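Local coordinates for stress-induced-phosphoprotein 1 (Caenorhabditis elegans, PDB 4GCN) that forms a complex with the chaperones Hsp70 and Hsp90, binds the C-terminal MEEVD pentapeptide of Hsp90 and inhibits the Hsp90 ATPase, at residues Ser40-Tyr45 with Glu66-Val71; Glu60-Cys65 with Asn91-Gln96; Lys84-Ala89 with Phe106-Ser111. One frame throughout, in Å; residues are numbered along the deposited sequence. Where two conformers were deposited one is given.

Contact 1 of 3, residues Ser40-Tyr45 with Glu66-Val71; sequences SNITFY and EKAVEV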
loop_
_atom_site.group_PDB
_atom_site.type_symbol
_atom_site.label_atom_id
_atom_site.label_comp_id
_atom_site.label_asym_id
_atom_site.label_seq_id
_atom_site.Cartn_x
_atom_site.Cartn_y
_atom_site.Cartn_z
ATOM N N SER A 40 -4.815 -13.222 0.107
ATOM C CA SER A 40 -6.070 -12.513 0.236
ATOM C C SER A 40 -6.022 -11.384 1.254
ATOM O O SER A 40 -7.030 -10.721 1.483
ATOM C CB SER A 40 -7.163 -13.503 0.661
ATOM O OG SER A 40 -7.092 -13.847 2.051
ATOM N N ASN A 41 -4.877 -11.178 1.886
ATOM C CA ASN A 41 -4.751 -10.160 2.963
ATOM C C ASN A 41 -4.107 -8.855 2.454
ATOM O O ASN A 41 -2.890 -8.756 2.161
ATOM C CB ASN A 41 -4.005 -10.745 4.141
ATOM C CG ASN A 41 -3.977 -9.826 5.360
ATOM O OD1 ASN A 41 -4.188 -8.640 5.253
ATOM N ND2 ASN A 41 -3.717 -10.408 6.550
ATOM N N ILE A 42 -4.944 -7.835 2.345
ATOM C CA ILE A 42 -4.515 -6.508 1.864
ATOM C C ILE A 42 -3.288 -5.946 2.595
ATOM O O ILE A 42 -2.454 -5.299 1.974
ATOM C CB ILE A 42 -5.680 -5.474 1.951
ATOM C CG1 ILE A 42 -5.360 -4.191 1.135
ATOM C CG2 ILE A 42 -5.973 -5.029 3.418
ATOM C CD1 ILE A 42 -6.562 -3.232 0.998
ATOM N N THR A 43 -3.189 -6.176 3.891
ATOM C CA THR A 43 -2.113 -5.605 4.705
ATOM C C THR A 43 -0.734 -5.916 4.085
ATOM O O THR A 43 0.150 -5.076 4.103
ATOM C CB THR A 43 -2.115 -6.204 6.112
ATOM O OG1 THR A 43 -3.381 -5.964 6.716
ATOM C CG2 THR A 43 -1.029 -5.592 6.989
ATOM N N PHE A 44 -0.588 -7.088 3.487
ATOM C CA PHE A 44 0.762 -7.489 2.986
ATOM C C PHE A 44 1.159 -6.654 1.781
ATOM O O PHE A 44 2.361 -6.356 1.573
ATOM C CB PHE A 44 0.836 -8.975 2.650
ATOM C CG PHE A 44 0.350 -9.902 3.728
ATOM C CD1 PHE A 44 0.388 -9.549 5.093
ATOM C CD2 PHE A 44 -0.167 -11.149 3.383
ATOM C CE1 PHE A 44 -0.097 -10.414 6.057
ATOM C CE2 PHE A 44 -0.631 -12.007 4.329
ATOM C CZ PHE A 44 -0.633 -11.641 5.668
ATOM N N TYR A 45 0.164 -6.356 0.945
ATOM C CA TYR A 45 0.356 -5.546 -0.272
ATOM C C TYR A 45 0.640 -4.095 0.049
ATOM O O TYR A 45 1.637 -3.511 -0.487
ATOM C CB TYR A 45 -0.818 -5.708 -1.222
ATOM C CG TYR A 45 -1.057 -7.118 -1.620
ATOM C CD1 TYR A 45 -0.379 -7.695 -2.692
ATOM C CD2 TYR A 45 -1.982 -7.889 -0.974
ATOM C CE1 TYR A 45 -0.631 -8.994 -3.099
ATOM C CE2 TYR A 45 -2.230 -9.183 -1.381
ATOM C CZ TYR A 45 -1.537 -9.734 -2.444
ATOM O OH TYR A 45 -1.768 -11.014 -2.829
ATOM N N GLU A 66 -1.872 -0.981 -6.441
ATOM C CA GLU A 66 -2.885 -1.455 -7.383
ATOM C C GLU A 66 -3.362 -2.876 -6.984
ATOM O O GLU A 66 -4.580 -3.218 -7.020
ATOM C CB GLU A 66 -2.298 -1.481 -8.799
ATOM C CG GLU A 66 -2.063 -0.099 -9.440
ATOM C CD GLU A 66 -1.119 -0.136 -10.695
ATOM O OE1 GLU A 66 -0.571 -1.188 -11.066
ATOM O OE2 GLU A 66 -0.925 0.897 -11.346
ATOM N N LYS A 67 -2.401 -3.726 -6.666
ATOM C CA LYS A 67 -2.693 -5.039 -6.060
ATOM C C LYS A 67 -3.556 -4.923 -4.757
ATOM O O LYS A 67 -4.569 -5.578 -4.658
ATOM C CB LYS A 67 -1.409 -5.861 -5.808
ATOM C CG LYS A 67 -0.783 -6.513 -7.030
ATOM C CD LYS A 67 0.579 -7.121 -6.623
ATOM C CE LYS A 67 1.379 -7.725 -7.752
ATOM N NZ LYS A 67 0.523 -8.362 -8.794
ATOM N N ALA A 68 -3.211 -4.031 -3.829
ATOM C CA ALA A 68 -3.980 -3.861 -2.621
ATOM C C ALA A 68 -5.438 -3.529 -2.916
ATOM O O ALA A 68 -6.339 -4.056 -2.301
ATOM C CB ALA A 68 -3.327 -2.766 -1.733
ATOM N N VAL A 69 -5.650 -2.605 -3.837
ATOM C CA VAL A 69 -6.974 -2.178 -4.201
ATOM C C VAL A 69 -7.747 -3.357 -4.772
ATOM O O VAL A 69 -8.911 -3.589 -4.371
ATOM C CB VAL A 69 -6.964 -1.013 -5.233
ATOM C CG1 VAL A 69 -8.351 -0.748 -5.804
ATOM C CG2 VAL A 69 -6.376 0.234 -4.655
ATOM N N GLU A 70 -7.145 -4.110 -5.669
ATOM C CA GLU A 70 -7.830 -5.226 -6.315
ATOM C C GLU A 70 -8.212 -6.309 -5.279
ATOM O O GLU A 70 -9.365 -6.793 -5.226
ATOM C CB GLU A 70 -6.903 -5.808 -7.379
ATOM C CG GLU A 70 -7.543 -6.815 -8.287
ATOM C CD GLU A 70 -6.568 -7.282 -9.353
ATOM O OE1 GLU A 70 -5.776 -6.451 -9.882
ATOM O OE2 GLU A 70 -6.576 -8.487 -9.633
ATOM N N VAL A 71 -7.230 -6.667 -4.462
ATOM C CA VAL A 71 -7.393 -7.640 -3.404
ATOM C C VAL A 71 -8.405 -7.165 -2.365
ATOM O O VAL A 71 -9.220 -7.968 -1.877
ATOM C CB VAL A 71 -6.005 -7.936 -2.731
ATOM C CG1 VAL A 71 -6.182 -8.689 -1.398
ATOM C CG2 VAL A 71 -5.157 -8.719 -3.728
#

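Contact 2 of 3, residues Glu60-Cys65 with Asn91-Gln96; sequences ECVQFC and NAFQKQ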
loop_
_atom_site.group_PDB
_atom_site.type_symbol
_atom_site.label_atom_id
_atom_site.label_comp_id
_atom_site.label_asym_id
_atom_site.label_seq_id
_atom_site.Cartn_x
_atom_site.Cartn_y
_atom_site.Cartn_z
ATOM N N GLU A 60 7.268 0.429 -8.528
ATOM C CA GLU A 60 6.889 -0.819 -7.823
ATOM C C GLU A 60 5.876 -0.572 -6.678
ATOM O O GLU A 60 4.957 -1.342 -6.509
ATOM C CB GLU A 60 8.119 -1.523 -7.332
ATOM C CG GLU A 60 9.057 -1.950 -8.440
ATOM C CD GLU A 60 10.104 -0.907 -8.832
ATOM O OE1 GLU A 60 9.962 0.365 -8.709
ATOM O OE2 GLU A 60 11.148 -1.397 -9.298
ATOM N N CYS A 61 6.045 0.526 -5.942
ATOM C CA CYS A 61 5.093 0.949 -4.917
ATOM C C CYS A 61 3.686 1.038 -5.510
ATOM O O CYS A 61 2.752 0.437 -4.987
ATOM C CB CYS A 61 5.510 2.251 -4.328
ATOM S SG CYS A 61 4.382 2.949 -3.137
ATOM N N VAL A 62 3.557 1.772 -6.608
ATOM C CA VAL A 62 2.289 1.917 -7.304
ATOM C C VAL A 62 1.712 0.564 -7.660
ATOM O O VAL A 62 0.523 0.352 -7.472
ATOM C CB VAL A 62 2.363 2.802 -8.593
ATOM C CG1 VAL A 62 1.066 2.698 -9.461
ATOM C CG2 VAL A 62 2.684 4.230 -8.252
ATOM N N GLN A 63 2.547 -0.332 -8.170
ATOM C CA GLN A 63 2.107 -1.671 -8.591
ATOM C C GLN A 63 1.514 -2.430 -7.422
ATOM O O GLN A 63 0.464 -3.018 -7.536
ATOM C CB GLN A 63 3.261 -2.460 -9.267
ATOM C CG GLN A 63 3.610 -1.872 -10.623
ATOM C CD GLN A 63 5.041 -2.127 -11.095
ATOM O OE1 GLN A 63 5.602 -3.176 -10.801
ATOM N NE2 GLN A 63 5.614 -1.175 -11.879
ATOM N N PHE A 64 2.112 -2.305 -6.272
ATOM C CA PHE A 64 1.556 -2.976 -5.112
ATOM C C PHE A 64 0.326 -2.299 -4.518
ATOM O O PHE A 64 -0.500 -2.958 -3.890
ATOM C CB PHE A 64 2.662 -3.317 -4.102
ATOM C CG PHE A 64 3.340 -4.611 -4.461
ATOM C CD1 PHE A 64 4.215 -4.676 -5.533
ATOM C CD2 PHE A 64 2.971 -5.797 -3.834
ATOM C CE1 PHE A 64 4.784 -5.902 -5.933
ATOM C CE2 PHE A 64 3.540 -7.008 -4.224
ATOM C CZ PHE A 64 4.430 -7.069 -5.278
ATOM N N CYS A 65 0.205 -0.977 -4.708
ATOM C CA CYS A 65 -1.013 -0.276 -4.342
ATOM C C CYS A 65 -2.155 -0.767 -5.197
ATOM O O CYS A 65 -3.268 -0.938 -4.728
ATOM C CB CYS A 65 -0.821 1.231 -4.547
ATOM S SG CYS A 65 0.323 1.971 -3.372
ATOM N N ASN A 91 0.980 9.602 -3.744
ATOM C CA ASN A 91 2.271 10.047 -3.339
ATOM C C ASN A 91 3.467 9.499 -4.163
ATOM O O ASN A 91 4.412 10.238 -4.493
ATOM C CB ASN A 91 2.422 9.752 -1.857
ATOM C CG ASN A 91 1.645 10.728 -1.001
ATOM O OD1 ASN A 91 0.644 10.358 -0.395
ATOM N ND2 ASN A 91 2.117 11.943 -0.901
ATOM N N ALA A 92 3.429 8.209 -4.490
ATOM C CA ALA A 92 4.432 7.591 -5.336
ATOM C C ALA A 92 4.476 8.232 -6.728
ATOM O O ALA A 92 5.546 8.377 -7.285
ATOM C CB ALA A 92 4.262 6.049 -5.443
ATOM N N PHE A 93 3.313 8.587 -7.283
ATOM C CA PHE A 93 3.220 9.342 -8.511
ATOM C C PHE A 93 3.750 10.760 -8.418
ATOM O O PHE A 93 4.532 11.193 -9.275
ATOM C CB PHE A 93 1.851 9.304 -9.110
ATOM C CG PHE A 93 1.625 8.141 -10.034
ATOM C CD1 PHE A 93 2.414 7.981 -11.193
ATOM C CD2 PHE A 93 0.649 7.215 -9.766
ATOM C CE1 PHE A 93 2.144 6.987 -12.093
ATOM C CE2 PHE A 93 0.406 6.147 -10.662
ATOM C CZ PHE A 93 1.158 6.038 -11.800
ATOM N N GLN A 94 3.477 11.445 -7.341
ATOM C CA GLN A 94 4.143 12.724 -7.123
ATOM C C GLN A 94 5.672 12.621 -7.136
ATOM O O GLN A 94 6.368 13.495 -7.655
ATOM C CB GLN A 94 3.777 13.363 -5.795
ATOM C CG GLN A 94 2.434 13.986 -5.686
ATOM C CD GLN A 94 2.267 14.643 -4.339
ATOM O OE1 GLN A 94 2.003 13.942 -3.393
ATOM N NE2 GLN A 94 2.439 15.998 -4.262
ATOM N N LYS A 95 6.185 11.577 -6.535
ATOM C CA LYS A 95 7.611 11.397 -6.476
ATOM C C LYS A 95 8.224 11.072 -7.847
ATOM O O LYS A 95 9.405 11.197 -8.025
ATOM C CB LYS A 95 7.956 10.307 -5.505
ATOM C CG LYS A 95 7.573 10.586 -4.082
ATOM C CD LYS A 95 8.610 11.512 -3.463
ATOM C CE LYS A 95 8.272 11.803 -2.018
ATOM N NZ LYS A 95 9.501 12.305 -1.302
ATOM N N GLN A 96 7.402 10.615 -8.775
ATOM C CA GLN A 96 7.763 10.421 -10.159
ATOM C C GLN A 96 7.503 11.659 -11.017
ATOM O O GLN A 96 7.576 11.555 -12.239
ATOM C CB GLN A 96 6.960 9.218 -10.722
ATOM C CG GLN A 96 7.346 7.913 -10.064
ATOM C CD GLN A 96 6.664 6.691 -10.654
ATOM O OE1 GLN A 96 7.110 6.136 -11.686
ATOM N NE2 GLN A 96 5.586 6.248 -9.987
#

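Contact 3 of 3, residues Lys84-Ala89 with Phe106-Ser111; sequences KAMSRA and FHRSLS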
loop_
_atom_site.group_PDB
_atom_site.type_symbol
_atom_site.label_atom_id
_atom_site.label_comp_id
_atom_site.label_asym_id
_atom_site.label_seq_id
_atom_site.Cartn_x
_atom_site.Cartn_y
_atom_site.Cartn_z
ATOM N N LYS A 84 -6.132 4.078 1.874
ATOM C CA LYS A 84 -4.691 4.234 2.170
ATOM C C LYS A 84 -3.832 3.799 0.994
ATOM O O LYS A 84 -2.887 4.511 0.688
ATOM C CB LYS A 84 -4.282 3.458 3.375
ATOM C CG LYS A 84 -2.799 3.628 3.738
ATOM C CD LYS A 84 -2.500 3.093 5.151
ATOM C CE LYS A 84 -2.627 1.553 5.236
ATOM N NZ LYS A 84 -2.509 1.054 6.647
ATOM N N ALA A 85 -4.174 2.697 0.315
ATOM C CA ALA A 85 -3.413 2.238 -0.824
ATOM C C ALA A 85 -3.455 3.300 -1.898
ATOM O O ALA A 85 -2.440 3.563 -2.554
ATOM C CB ALA A 85 -3.930 0.900 -1.400
ATOM N N MET A 86 -4.641 3.863 -2.095
ATOM C CA MET A 86 -4.864 4.884 -3.119
ATOM C C MET A 86 -4.037 6.158 -2.879
ATOM O O MET A 86 -3.370 6.646 -3.788
ATOM C CB MET A 86 -6.355 5.184 -3.241
ATOM C CG MET A 86 -7.104 4.027 -3.885
ATOM S SD MET A 86 -8.863 4.339 -3.692
ATOM C CE MET A 86 -9.544 2.983 -4.701
ATOM N N SER A 87 -3.990 6.667 -1.654
ATOM C CA SER A 87 -3.207 7.840 -1.351
ATOM C C SER A 87 -1.721 7.546 -1.479
ATOM O O SER A 87 -0.946 8.417 -1.889
ATOM C CB SER A 87 -3.483 8.329 0.070
ATOM O OG SER A 87 -4.837 8.108 0.410
ATOM N N ARG A 88 -1.329 6.327 -1.079
ATOM C CA ARG A 88 0.092 5.949 -1.189
ATOM C C ARG A 88 0.511 5.969 -2.642
ATOM O O ARG A 88 1.588 6.477 -3.001
ATOM C CB ARG A 88 0.392 4.573 -0.564
ATOM C CG ARG A 88 1.891 4.225 -0.716
ATOM C CD ARG A 88 2.434 3.124 0.176
ATOM N NE ARG A 88 2.433 3.502 1.595
ATOM C CZ ARG A 88 1.766 2.830 2.526
ATOM N NH1 ARG A 88 0.987 1.786 2.197
ATOM N NH2 ARG A 88 1.861 3.219 3.793
ATOM N N ALA A 89 -0.322 5.385 -3.509
ATOM C CA ALA A 89 -0.098 5.467 -4.910
ATOM C C ALA A 89 0.015 6.908 -5.426
ATOM O O ALA A 89 0.846 7.153 -6.310
ATOM C CB ALA A 89 -1.230 4.751 -5.706
ATOM N N PHE A 106 -5.345 10.401 -5.920
ATOM C CA PHE A 106 -5.793 11.134 -4.749
ATOM C C PHE A 106 -7.323 11.308 -4.761
ATOM O O PHE A 106 -7.969 11.214 -3.750
ATOM C CB PHE A 106 -5.103 12.477 -4.733
ATOM C CG PHE A 106 -3.635 12.429 -4.308
ATOM C CD1 PHE A 106 -3.176 11.559 -3.351
ATOM C CD2 PHE A 106 -2.731 13.328 -4.836
ATOM C CE1 PHE A 106 -1.815 11.584 -2.904
ATOM C CE2 PHE A 106 -1.362 13.329 -4.419
ATOM C CZ PHE A 106 -0.930 12.459 -3.449
ATOM N N HIS A 107 -7.886 11.654 -5.900
ATOM C CA HIS A 107 -9.317 11.714 -6.041
ATOM C C HIS A 107 -10.030 10.395 -5.805
ATOM O O HIS A 107 -11.052 10.403 -5.094
ATOM C CB HIS A 107 -9.707 12.290 -7.376
ATOM C CG HIS A 107 -9.721 13.786 -7.378
ATOM N ND1 HIS A 107 -10.529 14.507 -6.548
ATOM C CD2 HIS A 107 -9.018 14.698 -8.139
ATOM C CE1 HIS A 107 -10.375 15.846 -6.824
ATOM N NE2 HIS A 107 -9.435 15.960 -7.764
ATOM N N ARG A 108 -9.514 9.274 -6.363
ATOM C CA ARG A 108 -9.926 7.918 -5.934
ATOM C C ARG A 108 -9.890 7.688 -4.442
ATOM O O ARG A 108 -10.910 7.289 -3.830
ATOM C CB ARG A 108 -9.173 6.875 -6.702
ATOM C CG ARG A 108 -9.678 6.819 -8.150
ATOM C CD ARG A 108 -8.856 5.958 -9.056
ATOM N NE ARG A 108 -9.163 4.541 -8.771
ATOM C CZ ARG A 108 -8.300 3.534 -8.930
ATOM N NH1 ARG A 108 -7.107 3.761 -9.438
ATOM N NH2 ARG A 108 -8.638 2.270 -8.633
ATOM N N SER A 109 -8.782 8.092 -3.821
ATOM C CA SER A 109 -8.631 7.853 -2.474
ATOM C C SER A 109 -9.655 8.621 -1.653
ATOM O O SER A 109 -10.223 8.081 -0.721
ATOM C CB SER A 109 -7.233 8.254 -2.028
ATOM O OG SER A 109 -7.126 8.072 -0.634
ATOM N N LEU A 110 -9.886 9.888 -1.986
ATOM C CA LEU A 110 -10.801 10.699 -1.233
ATOM C C LEU A 110 -12.221 10.188 -1.371
ATOM O O LEU A 110 -13.045 10.289 -0.459
ATOM C CB LEU A 110 -10.779 12.150 -1.747
ATOM C CG LEU A 110 -9.533 12.910 -1.360
ATOM C CD1 LEU A 110 -9.543 14.295 -1.991
ATOM C CD2 LEU A 110 -9.534 13.013 0.193
ATOM N N SER A 111 -12.532 9.674 -2.530
ATOM C CA SER A 111 -13.881 9.141 -2.758
ATOM C C SER A 111 -14.045 7.835 -1.965
ATOM O O SER A 111 -15.135 7.472 -1.550
ATOM C CB SER A 111 -14.113 8.876 -4.295
ATOM O OG SER A 111 -14.235 10.059 -5.086
#

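Contact 1 of 3, residues Ser40-Tyr45 with Glu66-Val71
Tyr45 and Ala68 bring the backbones closest here, their CA atoms 5.2 Å apart, where the start of helix 42-54 lies against the middle of helix 58-74. Tyr45 is the centre of the contact. Its CB rests on the Ala68 methyl, and its CG stands anti to the carbonyl carbon (chi1 -57°), which lays the ring along the surface formed by Lys67 and Val71. Both of these side chains cross the tyrosine at about a right angle. On the Lys67 side, CD1 meets Lys67 CB at 3.8 Å and the aliphatic chain continues past CE1, while the amine end leads away. On the Val71 side, the CG2 methyl approaches CE2 obliquely; it makes an off-centre CH-pi contact, 4.2 Å from the Tyr45 ring centroid. The phenol oxygen is fixed by a hydrogen bond to Pro39 O, which ties the far end of the ring to the chain just ahead of the helix. Ile42 fills the other flank: its CG1 packs on the Ala68 CB methyl at 3.8 Å, and its CD1 reaches the backbone oxygen of the same alanine, Ala68 O, at 3.4 Å. Ile42 also touches Leu81 and Ile82 of helix 79-95. The other methyl of Val71, CG1, sits 3.6 Å from Ser40 O, beside the turn. That turn ends in Asn41, the N-cap, whose OD1 accepts from Thr43 N at 3.0 Å, with the donor tilted 32° from the carbonyl plane. Antiparallel packing of two successive helices, with Tyr45 over Ala68, belongs to the helical hairpin of a tetratricopeptide (TPR) unit, here largely within the range predicted for the second repeat.

Contact 2 of 3, residues Glu60-Cys65 with Asn91-Gln96
Val62 carries the contact with Ala92 and Phe93, and its two methyls divide the work. From CB the side chain forks at once, with CG1 anti to the backbone N (chi1 168°) and CG2 anti to the carbonyl carbon. CG1 runs to the phenylalanine, where it meets Phe93 CE2 at 3.7 Å and then CZ. CG2 lies over one face of the same ring, offset toward the rim; it is 4.1 Å from the Phe93 centroid and 23° off the ring normal, a CH-pi contact. The same methyl also packs on Ala92 CB at 3.7 Å, so it is held between the alanine and the aromatic face. Its third neighbour is the Gln96 amide, whose NE2 comes within 3.9 Å of Val62 CG2. The glutamine chain, extended beyond CG, swings this amide back over the last turn of its own helix, where NE2 makes a weak hydrogen bond to Ala92 O at 3.4 Å that helps hold the amide beside the valine. The preceding residue, Cys61, adds its sulfur, SG touching Ala92 CB at 3.9 Å, and the alanine methyl receives both neighbours on helix 58-74. No hydrogen bond crosses between the two segments, and the axes stand 9.5 Å apart at an angle of 159°, nearly antiparallel, a spacing filled by valine, cysteine and the phenylalanine ring. Around this pair, Phe58 of helix 58-74 meets Ala92 and Gln96, Tyr52 and Phe53 of helix 42-54 lie against Cys61, and Trp105 of helix 99-112 meets the Phe93 ring. Helices 42-54 and 99-112 thus flank the pair, in which the second helix of one TPR packs on the first helix of the next.

Contact 3 of 3, residues Lys84-Ala89 with Phe106-Ser111
The Phe106 ring leans on the backbone of Ser87: its CE1 comes to 3.4 Å from Ser87 O, and the carbonyl oxygen approaches obliquely. Although the CA-CB bond of Phe106 points away from helix 79-95, the ring turns back to reach it, and Lys121, Val122 and Leu125 of helix 116-126 also pack against it. The second flat group, the Arg108 guanidinium, is likewise met obliquely, by Met86 CE, 4.1 Å from Arg108 NH2; the same cation is in a cation-pi contact with Trp105. Met86 and Arg108 cross at about a right angle. The methionine is extended beyond CG, and its sulfur passes beside the opposing backbone, SD lying 3.6 Å from Arg108 C. Nearer the helix, Met86 CB and Ser109 CB are only 3.4 Å apart, tighter than usual van der Waals contact, which a residue as small as serine permits. With chi1 at 177°, opposite its backbone N, Ser109 OG is turned toward helix 79-95. There Ser109 OG and Ser87 OG are paired by a hydrogen bond in which either could be the donor; the 2.5 Å separation is very short, and Ser87 has two deposited conformers, so its exact geometry is doubtful. Both hydroxyls also lie within hydrogen-bonding distance of Ala83 O, one turn back on helix 79-95; two protons cannot serve all three pairs at once, so these bonds probably alternate. The axes approach to 7.7 Å and run at 160°, nearly antiparallel. Such close pairing of two successive helices, with Ser87 and Ser109 at the close approach, Met86 and Phe106 buried beside them and Arg108 partly exposed, is the helix-turn-helix hairpin of a TPR unit, in the range predicted for the third repeat.

Along the chain contact 1 closes before contact 3 opens, while contact 2 alternates with both. Contacts 1 and 2 share helix 58-74, and contacts 2 and 3 share helix 79-95. Centres lie about 14 Å apart for contacts 1 and 2 and for 1 and 3, and about 11 Å for 2 and 3. Contacts 1 and 3 join successive helices largely within the predicted second and third repeats, whereas contact 2 joins one repeat range to the next. The regions touch directly as well, Ala68 against Ala85 and Cys65 against Ala89. Hairpin upon hairpin, this builds the N-terminal TPR domain; its sequence resembles TPR2A of Hop, consistent with binding the MEEVD end of Hsp90.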